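PDB 3OVG: phospho-furanose lactonase from Mycoplasma synoviae, which hydrolyses phosphorylated furanose lactones such as D-xylono-1,4-lactone-5-phosphate and L-arabino-1,4-lactone-5-phosphate, using two zinc ions in each subunit. Local coordinates for residues Ile66-Pro71 against Val95-Gly100; Arg76-Thr81 against Glu132-Tyr137. All coordinates share one frame; numbering follows the deposited sequence.

Interaction 1 (Ile66-Pro71 against Val95-Gly100)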
loop_
_atom_site.group_PDB
_atom_site.type_symbol
_atom_site.label_atom_id
_atom_site.label_comp_id
_atom_site.label_asym_id
_atom_site.label_seq_id
_atom_site.Cartn_x
_atom_site.Cartn_y
_atom_site.Cartn_z
ATOM N N ILE A 66 -36.592 -10.875 -6.679
ATOM C CA ILE A 66 -35.179 -10.532 -6.708
ATOM C C ILE A 66 -34.315 -11.778 -6.759
ATOM O O ILE A 66 -34.447 -12.666 -5.927
ATOM C CB ILE A 66 -34.785 -9.602 -5.516
ATOM C CG1 ILE A 66 -35.455 -8.249 -5.688
ATOM C CG2 ILE A 66 -33.274 -9.423 -5.433
ATOM C CD1 ILE A 66 -35.491 -7.402 -4.449
ATOM N N VAL A 67 -33.455 -11.868 -7.775
ATOM C CA VAL A 67 -32.486 -12.959 -7.859
ATOM C C VAL A 67 -31.155 -12.546 -7.181
ATOM O O VAL A 67 -30.406 -11.714 -7.690
ATOM C CB VAL A 67 -32.217 -13.347 -9.328
ATOM C CG1 VAL A 67 -31.356 -14.614 -9.433
ATOM C CG2 VAL A 67 -33.556 -13.519 -10.093
ATOM N N THR A 68 -30.843 -13.159 -6.052
ATOM C CA THR A 68 -29.621 -12.823 -5.354
ATOM C C THR A 68 -28.453 -13.675 -5.874
ATOM O O THR A 68 -28.416 -14.888 -5.677
ATOM C CB THR A 68 -29.797 -12.951 -3.820
ATOM O OG1 THR A 68 -30.195 -14.282 -3.495
ATOM C CG2 THR A 68 -30.901 -11.991 -3.336
HETATM N N MSE A 69 -27.495 -13.028 -6.524
HETATM C CA MSE A 69 -26.463 -13.746 -7.259
HETATM C C MSE A 69 -25.163 -14.035 -6.455
HETATM O O MSE A 69 -24.073 -13.689 -6.885
HETATM C CB MSE A 69 -26.146 -13.007 -8.572
HETATM C CG MSE A 69 -27.324 -13.030 -9.599
HETATM SE SE MSE A 69 -27.898 -14.866 -10.081
HETATM C CE MSE A 69 -26.129 -15.773 -10.263
ATOM N N ASP A 70 -25.286 -14.674 -5.304
ATOM C CA ASP A 70 -24.092 -15.036 -4.548
ATOM C C ASP A 70 -23.800 -16.539 -4.646
ATOM O O ASP A 70 -24.581 -17.352 -4.173
ATOM C CB ASP A 70 -24.302 -14.652 -3.102
ATOM C CG ASP A 70 -24.978 -13.278 -2.962
ATOM O OD1 ASP A 70 -26.236 -13.242 -2.871
ATOM O OD2 ASP A 70 -24.242 -12.265 -2.952
ATOM N N PRO A 71 -22.682 -16.911 -5.271
ATOM C CA PRO A 71 -22.394 -18.348 -5.301
ATOM C C PRO A 71 -21.979 -18.765 -3.883
ATOM O O PRO A 71 -21.615 -17.931 -3.065
ATOM C CB PRO A 71 -21.183 -18.454 -6.233
ATOM C CG PRO A 71 -20.584 -17.039 -6.316
ATOM C CD PRO A 71 -21.512 -16.082 -5.602
ATOM N N VAL A 95 -37.683 -14.687 -3.755
ATOM C CA VAL A 95 -36.222 -14.735 -3.831
ATOM C C VAL A 95 -35.715 -16.004 -4.536
ATOM O O VAL A 95 -36.160 -17.139 -4.257
ATOM C CB VAL A 95 -35.601 -14.640 -2.449
ATOM C CG1 VAL A 95 -34.069 -14.748 -2.550
ATOM C CG2 VAL A 95 -36.027 -13.322 -1.763
ATOM N N ILE A 96 -34.794 -15.810 -5.472
ATOM C CA ILE A 96 -34.174 -16.935 -6.140
ATOM C C ILE A 96 -32.705 -16.877 -5.793
ATOM O O ILE A 96 -32.065 -15.841 -5.966
ATOM C CB ILE A 96 -34.382 -16.880 -7.645
ATOM C CG1 ILE A 96 -35.871 -17.087 -7.974
ATOM C CG2 ILE A 96 -33.498 -17.946 -8.343
ATOM C CD1 ILE A 96 -36.161 -16.988 -9.491
HETATM N N MSE A 97 -32.162 -17.969 -5.267
HETATM C CA MSE A 97 -30.766 -17.949 -4.862
HETATM C C MSE A 97 -29.922 -18.773 -5.827
HETATM O O MSE A 97 -30.474 -19.532 -6.624
HETATM C CB MSE A 97 -30.620 -18.457 -3.418
HETATM C CG MSE A 97 -31.129 -17.420 -2.400
HETATM SE SE MSE A 97 -30.755 -18.137 -0.594
HETATM C CE MSE A 97 -28.841 -17.665 -0.413
ATOM N N SER A 98 -28.591 -18.667 -5.712
ATOM C CA SER A 98 -27.709 -19.226 -6.731
ATOM C C SER A 98 -26.808 -20.309 -6.224
ATOM O O SER A 98 -26.353 -20.275 -5.062
ATOM C CB SER A 98 -26.850 -18.130 -7.336
ATOM O OG SER A 98 -26.075 -18.630 -8.412
ATOM N N THR A 99 -26.506 -21.264 -7.094
ATOM C CA THR A 99 -25.353 -22.127 -6.815
ATOM C C THR A 99 -24.161 -21.761 -7.746
ATOM O O THR A 99 -24.130 -20.692 -8.335
ATOM C CB THR A 99 -25.710 -23.660 -6.840
ATOM O OG1 THR A 99 -24.566 -24.419 -6.449
ATOM C CG2 THR A 99 -26.148 -24.138 -8.241
ATOM N N GLY A 100 -23.144 -22.598 -7.825
ATOM C CA GLY A 100 -22.035 -22.296 -8.712
ATOM C C GLY A 100 -20.862 -21.490 -8.161
ATOM O O GLY A 100 -20.525 -21.567 -6.991
HETATM O O HOH W 1 -27.406 -17.100 -3.677
#
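Ile66 and Ile96 open a short parallel pairing: Ile96 N donates to Ile66 O (3.2 Å), and two residues further along, Thr68 N reaches Ile96 O (2.9 Å). Val67 and Ile96 lie on one face of the sheet, Val67 CG1 4.1 Å from Ile96 CG2, while Val95, Met97 and Thr68 share the other face. Beyond the strands the chains diverge, and a water bridges them in place of direct pairing, accepting from Ser98 N (2.8 Å) and donating to both Thr68 O and Asp70 O.

Selenomethionine Met69, centre of an inverse gamma turn, repays following atom by atom. Its CB starts away from Ser98, and CG stands beside the backbone N, still clear of the partner strand. Bends at chi2 (-58°) and chi3 (-42°) then fold SE and CE back, and only the terminal methyl arrives, 3.4 Å from Ser98 OG and against Ser98 CB. That hydroxyl is itself turned to Thr99 O, which it meets on an in-plane lone pair (2.8 Å).

Asp70 hydrogen-bonds the zinc ligand His28 through OD2, and Met69 O accepts from the carbamylated lysine at position 155. The pairing is the strand-to-strand step of a beta-alpha-beta unit in the TIM barrel of the phosphotriesterase family, whose C-terminal strand ends bring groups to the binuclear zinc site.

Interaction 2 (Arg76-Thr81 against Glu132-Tyr137)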
loop_
_atom_site.group_PDB
_atom_site.type_symbol
_atom_site.label_atom_id
_atom_site.label_comp_id
_atom_site.label_asym_id
_atom_site.label_seq_id
_atom_site.Cartn_x
_atom_site.Cartn_y
_atom_site.Cartn_z
ATOM N N ARG A 76 -22.506 -15.872 0.238
ATOM C CA ARG A 76 -23.879 -16.372 0.290
ATOM C C ARG A 76 -24.244 -16.737 1.701
ATOM O O ARG A 76 -23.459 -17.391 2.421
ATOM C CB ARG A 76 -24.061 -17.589 -0.624
ATOM C CG ARG A 76 -25.518 -17.933 -0.897
ATOM C CD ARG A 76 -25.692 -19.224 -1.750
ATOM N NE ARG A 76 -25.374 -20.427 -0.960
ATOM C CZ ARG A 76 -25.414 -21.682 -1.408
ATOM N NH1 ARG A 76 -25.732 -21.944 -2.687
ATOM N NH2 ARG A 76 -25.089 -22.688 -0.558
ATOM N N ASP A 77 -25.450 -16.344 2.091
ATOM C CA ASP A 77 -25.952 -16.625 3.434
ATOM C C ASP A 77 -27.380 -17.159 3.286
ATOM O O ASP A 77 -28.336 -16.399 3.112
ATOM C CB ASP A 77 -25.874 -15.363 4.310
ATOM C CG ASP A 77 -26.258 -15.625 5.772
ATOM O OD1 ASP A 77 -27.044 -16.560 6.031
ATOM O OD2 ASP A 77 -25.797 -14.870 6.660
ATOM N N VAL A 78 -27.509 -18.480 3.340
ATOM C CA VAL A 78 -28.806 -19.138 3.182
ATOM C C VAL A 78 -29.792 -18.759 4.282
ATOM O O VAL A 78 -30.951 -18.465 4.023
ATOM C CB VAL A 78 -28.637 -20.703 3.175
ATOM C CG1 VAL A 78 -29.978 -21.408 3.265
ATOM C CG2 VAL A 78 -27.893 -21.137 1.971
ATOM N N LEU A 79 -29.353 -18.830 5.529
ATOM C CA LEU A 79 -30.260 -18.569 6.645
ATOM C C LEU A 79 -30.774 -17.140 6.651
ATOM O O LEU A 79 -31.963 -16.892 6.785
ATOM C CB LEU A 79 -29.571 -18.877 7.977
ATOM C CG LEU A 79 -29.205 -20.363 8.053
ATOM C CD1 LEU A 79 -28.393 -20.666 9.316
ATOM C CD2 LEU A 79 -30.455 -21.154 8.060
ATOM N N LYS A 80 -29.879 -16.181 6.564
ATOM C CA LYS A 80 -30.353 -14.814 6.584
ATOM C C LYS A 80 -31.201 -14.465 5.346
ATOM O O LYS A 80 -32.186 -13.745 5.459
ATOM C CB LYS A 80 -29.201 -13.845 6.748
ATOM C CG LYS A 80 -28.594 -13.864 8.142
ATOM C CD LYS A 80 -27.657 -12.678 8.336
ATOM C CE LYS A 80 -26.731 -12.920 9.493
ATOM N NZ LYS A 80 -26.254 -14.361 9.484
ATOM N N THR A 81 -30.829 -14.975 4.172
ATOM C CA THR A 81 -31.619 -14.693 2.951
ATOM C C THR A 81 -33.016 -15.295 3.074
ATOM O O THR A 81 -34.002 -14.689 2.654
ATOM C CB THR A 81 -30.904 -15.194 1.702
ATOM O OG1 THR A 81 -29.630 -14.557 1.646
ATOM C CG2 THR A 81 -31.691 -14.828 0.429
ATOM N N GLU A 132 -31.775 -30.898 -4.260
ATOM C CA GLU A 132 -32.025 -31.358 -2.910
ATOM C C GLU A 132 -32.166 -30.199 -1.927
ATOM O O GLU A 132 -33.154 -30.103 -1.198
ATOM C CB GLU A 132 -30.916 -32.308 -2.473
ATOM C CG GLU A 132 -30.912 -33.606 -3.271
ATOM C CD GLU A 132 -29.707 -34.455 -2.936
ATOM O OE1 GLU A 132 -29.478 -34.686 -1.733
ATOM O OE2 GLU A 132 -28.985 -34.870 -3.861
ATOM N N GLY A 133 -31.165 -29.330 -1.908
ATOM C CA GLY A 133 -31.189 -28.170 -1.031
ATOM C C GLY A 133 -29.816 -27.517 -0.958
ATOM O O GLY A 133 -28.797 -28.201 -1.044
HETATM N N MSE A 134 -29.786 -26.189 -0.800
HETATM C CA MSE A 134 -28.520 -25.505 -0.572
HETATM C C MSE A 134 -27.866 -25.897 0.745
HETATM O O MSE A 134 -28.530 -26.021 1.765
HETATM C CB MSE A 134 -28.722 -24.007 -0.611
HETATM C CG MSE A 134 -28.989 -23.532 -2.032
HETATM SE SE MSE A 134 -29.437 -21.622 -2.041
HETATM C CE MSE A 134 -31.222 -21.806 -1.185
ATOM N N ASP A 135 -26.555 -26.060 0.725
ATOM C CA ASP A 135 -25.797 -26.250 1.978
ATOM C C ASP A 135 -25.879 -24.966 2.823
ATOM O O ASP A 135 -25.485 -23.868 2.371
ATOM C CB ASP A 135 -24.330 -26.625 1.655
ATOM C CG ASP A 135 -23.465 -26.845 2.911
ATOM O OD1 ASP A 135 -24.009 -26.996 4.021
ATOM O OD2 ASP A 135 -22.230 -26.854 2.769
ATOM N N GLU A 136 -26.403 -25.079 4.038
ATOM C CA GLU A 136 -26.417 -23.931 4.948
ATOM C C GLU A 136 -25.012 -23.484 5.302
ATOM O O GLU A 136 -24.836 -22.356 5.748
ATOM C CB GLU A 136 -27.188 -24.236 6.240
ATOM C CG GLU A 136 -28.676 -24.445 6.011
ATOM C CD GLU A 136 -29.425 -24.849 7.281
ATOM O OE1 GLU A 136 -28.766 -25.083 8.328
ATOM O OE2 GLU A 136 -30.678 -24.923 7.214
ATOM N N TYR A 137 -24.023 -24.378 5.128
ATOM C CA TYR A 137 -22.609 -24.049 5.380
ATOM C C TYR A 137 -21.907 -23.606 4.096
ATOM O O TYR A 137 -20.685 -23.421 4.092
ATOM C CB TYR A 137 -21.847 -25.230 5.961
ATOM C CG TYR A 137 -22.427 -25.767 7.237
ATOM C CD1 TYR A 137 -23.071 -24.932 8.126
ATOM C CD2 TYR A 137 -22.297 -27.106 7.564
ATOM C CE1 TYR A 137 -23.596 -25.418 9.319
ATOM C CE2 TYR A 137 -22.830 -27.605 8.746
ATOM C CZ TYR A 137 -23.475 -26.758 9.608
ATOM O OH TYR A 137 -23.988 -27.242 10.784
HETATM O O HOH W 2 -26.099 -19.969 5.428
#
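Arg76 turns one face of its guanidinium to selenomethionine Met134, whose SE stands 3.7 Å above the plane, displaced toward the rim, with CG 3.7 Å from Arg76 NH1. The arginine is extended through CB, CG and CD; a single bend at chi3 (72°) swings the flat group across the methionine. Met134 is straight at chi2 and turns at chi3 (-70°). At the guanidinium edge NH2 gives a weak, bent hydrogen bond to Asp135 O (3.2 Å), whereas NH1 has a stronger partner in Glu129, by a salt bridge. That bridge, with the weak bond at NH2, limits the rotation of the head group.

Asp77 is the N-cap of helix 78-88, which follows strand 63-68 in a beta-alpha-beta unit of the barrel. Asp77 OD1 accepts from Lys80 N (2.9 Å) from above the carboxylate plane, while OD2 offers its syn lone pair to Lys80 NZ in a salt bridge; Asp77 O takes Thr81 N and Thr81 OG1 from opposite faces.

From the first turn of that helix Val78 points at the loop, setting CG2 against both Met134 CB (3.9 Å) and Asp135 O. Leu79 sends CD2 to the Glu136 carboxylate, 3.9 Å from OE2, the two side chains crossing at about a right angle; Glu136 is extended beyond CG and pairs through OE1 with Lys145. Asp135 forms an Asx turn, its OD1 receiving Tyr137 N, and a water donates to Glu136 O (2.7 Å) while accepting weakly from Val78 N.

Overall arrangement
Interaction 1 lies in the barrel wall, its centre about 7 Å from that of the chain, with every touching residue buried; the centre of interaction 2 is about 17 Å from the chain's, and burial gives way to exposure at Leu79. Both draw on the beta-alpha-beta unit of strand 63-68, helix 78-88 and strand 94-97: the first pairs its strands, the second sets its helix start against the loop after helix 119-131. Backbone bonding dominates one, side-chain packing and one weak hydrogen bond the other, its charged ends paired outside the two segments. Arg76 joins them: NH1 probably hydrogen-bonds Ser98 O (3.0 Å), and CG packs on Met97 CE, CD on Asp70 O and CB on Pro71 O.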